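PDB 5JOQ: Lmo2184 protein from Listeria monocytogenes serovar 1/2a, which probably binds heme or a related iron compound at the cell surface as the substrate-binding lipoprotein of an ABC transporter. Local coordinates for residues Thr45-Lys50 and Thr128-Leu133. Numbering follows the deposited sequence.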
ATOM      1  N   THR A  45     -17.296  -7.330  13.973  1.00 16.72           N
ATOM      2  CA  THR A  45     -17.438  -8.783  13.933  1.00 17.90           C
ATOM      3  C   THR A  45     -16.877  -9.418  15.197  1.00 18.04           C
ATOM      4  O   THR A  45     -17.452 -10.377  15.730  1.00 20.35           O
ATOM      5  CB  THR A  45     -16.717  -9.358  12.696  1.00 22.26           C
ATOM      6  OG1 THR A  45     -17.272  -8.807  11.491  1.00 20.33           O
ATOM      7  CG2 THR A  45     -16.924 -10.858  12.640  1.00 22.27           C
ATOM      8  N   GLU A  46     -15.744  -8.905  15.682  1.00 16.00           N
ATOM      9  CA  GLU A  46     -15.159  -9.396  16.933  1.00 19.38           C
ATOM     10  C   GLU A  46     -16.073  -9.121  18.131  1.00 20.38           C
ATOM     11  O   GLU A  46     -16.190  -9.954  19.048  1.00 19.12           O
ATOM     12  CB  GLU A  46     -13.790  -8.748  17.143  1.00 15.38           C
ATOM     13  CG  GLU A  46     -12.776  -9.169  16.039  1.00 17.05           C
ATOM     14  CD  GLU A  46     -11.461  -8.379  16.114  1.00 24.58           C
ATOM     15  OE1 GLU A  46     -11.431  -7.265  16.705  1.00 26.01           O
ATOM     16  OE2 GLU A  46     -10.459  -8.892  15.572  1.00 24.93           O
ATOM     17  N   ILE A  47     -16.721  -7.959  18.147  1.00 13.83           N
ATOM     18  CA  ILE A  47     -17.670  -7.674  19.225  1.00 13.54           C
ATOM     19  C   ILE A  47     -18.847  -8.641  19.160  1.00 18.80           C
ATOM     20  O   ILE A  47     -19.296  -9.158  20.187  1.00 16.65           O
ATOM     21  CB  ILE A  47     -18.115  -6.200  19.168  1.00 12.35           C
ATOM     22  CG1 ILE A  47     -16.974  -5.307  19.708  1.00 13.73           C
ATOM     23  CG2 ILE A  47     -19.408  -5.995  20.003  1.00 12.39           C
ATOM     24  CD1 ILE A  47     -17.128  -3.822  19.344  1.00 12.11           C
ATOM     25  N   MET A  48     -19.367  -8.901  17.956  1.00 14.76           N
ATOM     26  CA  MET A  48     -20.488  -9.835  17.825  1.00 17.05           C
ATOM     27  C   MET A  48     -20.121 -11.227  18.349  1.00 17.94           C
ATOM     28  O   MET A  48     -20.948 -11.919  18.965  1.00 18.53           O
ATOM     29  CB  MET A  48     -20.908  -9.907  16.350  1.00 19.83           C
ATOM     30  CG  MET A  48     -21.450  -8.615  15.771  1.00 18.16           C
ATOM     31  SD  MET A  48     -23.106  -8.316  16.412  1.00 28.96           S
ATOM     32  CE  MET A  48     -22.732  -6.997  17.428  1.00 16.31           C
ATOM     33  N   ASP A  49     -18.876 -11.647  18.127  1.00 17.58           N
ATOM     34  CA  ASP A  49     -18.429 -12.928  18.662  1.00 20.00           C
ATOM     35  C   ASP A  49     -18.451 -12.933  20.191  1.00 19.69           C
ATOM     36  O   ASP A  49     -18.873 -13.916  20.809  1.00 20.73           O
ATOM     37  CB  ASP A  49     -17.026 -13.243  18.134  1.00 21.85           C
ATOM     38  CG  ASP A  49     -16.451 -14.533  18.725  1.00 28.56           C
ATOM     39  OD1 ASP A  49     -17.099 -15.597  18.585  1.00 28.25           O
ATOM     40  OD2 ASP A  49     -15.353 -14.478  19.322  1.00 30.47           O
ATOM     41  N   LYS A  50     -17.947 -11.866  20.821  1.00 18.03           N
ATOM     42  CA  LYS A  50     -17.950 -11.803  22.283  1.00 21.63           C
ATOM     43  C   LYS A  50     -19.365 -11.730  22.824  1.00 22.33           C
ATOM     44  O   LYS A  50     -19.604 -12.159  23.957  1.00 22.90           O
ATOM     45  CB  LYS A  50     -17.155 -10.589  22.783  1.00 18.01           C
ATOM     46  CG  LYS A  50     -15.643 -10.649  22.438  1.00 19.98           C
ATOM     47  CD  LYS A  50     -14.914 -11.740  23.187  1.00 26.52           C
ATOM     48  CE  LYS A  50     -13.396 -11.678  22.818  1.00 30.95           C
ATOM     49  NZ  LYS A  50     -12.698 -12.963  23.060  1.00 34.38           N
ATOM     50  N   THR A 128     -20.086   2.225  25.370  1.00 12.74           N
ATOM     51  CA  THR A 128     -21.530   2.506  25.350  1.00 11.12           C
ATOM     52  C   THR A 128     -22.218   1.770  24.193  1.00 10.99           C
ATOM     53  O   THR A 128     -23.353   1.268  24.337  1.00 11.26           O
ATOM     54  CB  THR A 128     -21.762   4.013  25.239  1.00 10.28           C
ATOM     55  OG1 THR A 128     -21.252   4.659  26.423  1.00 12.44           O
ATOM     56  CG2 THR A 128     -23.283   4.347  25.065  1.00 10.89           C
ATOM     57  N   GLU A 129     -21.554   1.699  23.029  1.00 11.02           N
ATOM     58  CA  GLU A 129     -22.137   0.969  21.902  1.00 15.36           C
ATOM     59  C   GLU A 129     -22.260  -0.513  22.220  1.00 14.75           C
ATOM     60  O   GLU A 129     -23.261  -1.148  21.866  1.00 13.95           O
ATOM     61  CB  GLU A 129     -21.313   1.162  20.627  1.00 14.56           C
ATOM     62  CG  GLU A 129     -21.286   2.613  20.127  1.00 14.62           C
ATOM     63  CD  GLU A 129     -22.629   3.155  19.597  1.00 18.75           C
ATOM     64  OE1 GLU A 129     -23.673   2.464  19.658  1.00 16.86           O
ATOM     65  OE2 GLU A 129     -22.616   4.314  19.133  1.00 16.57           O
ATOM     66  N   ILE A 130     -21.278  -1.061  22.936  1.00 10.96           N
ATOM     67  CA  ILE A 130     -21.347  -2.466  23.356  1.00 11.78           C
ATOM     68  C   ILE A 130     -22.541  -2.682  24.287  1.00 12.38           C
ATOM     69  O   ILE A 130     -23.332  -3.626  24.117  1.00 11.92           O
ATOM     70  CB  ILE A 130     -20.014  -2.881  24.013  1.00 11.29           C
ATOM     71  CG1 ILE A 130     -18.921  -3.036  22.936  1.00 10.03           C
ATOM     72  CG2 ILE A 130     -20.194  -4.168  24.839  1.00 11.63           C
ATOM     73  CD1 ILE A 130     -17.437  -3.105  23.549  1.00 10.30           C
ATOM     74  N   LYS A 131     -22.712  -1.789  25.266  1.00 13.11           N
ATOM     75  CA  LYS A 131     -23.895  -1.849  26.125  1.00 13.02           C
ATOM     76  C   LYS A 131     -25.180  -1.814  25.292  1.00 13.81           C
ATOM     77  O   LYS A 131     -26.127  -2.576  25.544  1.00 15.66           O
ATOM     78  CB  LYS A 131     -23.853  -0.678  27.118  1.00 10.73           C
ATOM     79  CG  LYS A 131     -25.114  -0.502  27.986  1.00 12.30           C
ATOM     80  CD  LYS A 131     -24.980   0.735  28.945  1.00 12.48           C
ATOM     81  CE  LYS A 131     -26.260   0.961  29.873  1.00 15.85           C
ATOM     82  NZ  LYS A 131     -26.083   2.073  30.954  1.00 15.86           N
ATOM     83  N   ASN A 132     -25.257  -0.895  24.330  1.00 14.03           N
ATOM     84  CA  ASN A 132     -26.500  -0.732  23.561  1.00 14.74           C
ATOM     85  C   ASN A 132     -26.772  -1.934  22.648  1.00 13.40           C
ATOM     86  O   ASN A 132     -27.932  -2.327  22.452  1.00 14.11           O
ATOM     87  CB  ASN A 132     -26.438   0.589  22.777  1.00 19.85           C
ATOM     88  CG  ASN A 132     -26.480   1.835  23.717  1.00 30.66           C
ATOM     89  OD1 ASN A 132     -26.821   1.719  24.882  1.00 35.24           O
ATOM     90  ND2 ASN A 132     -26.139   2.994  23.198  1.00 38.56           N
ATOM     91  N   LEU A 133     -25.721  -2.535  22.084  1.00 13.27           N
ATOM     92  CA  LEU A 133     -25.881  -3.778  21.325  1.00 14.72           C
ATOM     93  C   LEU A 133     -26.410  -4.908  22.201  1.00 16.59           C
ATOM     94  O   LEU A 133     -27.265  -5.701  21.763  1.00 18.55           O
ATOM     95  CB  LEU A 133     -24.530  -4.195  20.717  1.00 12.28           C
ATOM     96  CG  LEU A 133     -24.015  -3.337  19.541  1.00 15.41           C
ATOM     97  CD1 LEU A 133     -22.562  -3.683  19.298  1.00 15.35           C
ATOM     98  CD2 LEU A 133     -24.918  -3.590  18.263  1.00 13.84           C
TER
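Ile47 meets Ile130 and Leu133 across two helices, and Met48 adds a second contact to Leu133. All four side chains are buried and the contact is wholly apolar. No hydrogen bond joins residues 45-50 to 128-133. The segment axes come no closer than 11.3 Å and cross at -51°. Side chains bridge this wide separation, and the buried surface is modest at 161 Å².

Ile47 points its CB toward the other helix and uses both branches. Ile47 CD1 lies 4.1 Å from Ile130 CG1. Ile47 CG2 lies 4.0 Å from Leu133 CD1, with the two side chains at about a right angle. CG2 of Ile47 is anti to the backbone N (chi1 -75° for CG1), which puts this methyl within reach of both Leu133 CD1 and Ile130 CG1.

The thioether of Met48 arrives by a bent route. Turns at chi2 (-74°) and chi3 bring CE across to the isobutyl group of Leu133. Met48 CE is 3.8 Å from Leu133 CD1 and also touches CD2.

Helix 42-50 follows strand 37-39, and helix 123-136 follows strand 115-118, the two outer strands of a parallel three-stranded sheet. Leu95 of the central strand 93-97 touches both Met48 and Leu133. The contact thus joins the two helices over one face of the sheet, as in the beta-alpha lobes of periplasmic binding proteins. Ile130 also packs on the long helix 140-161.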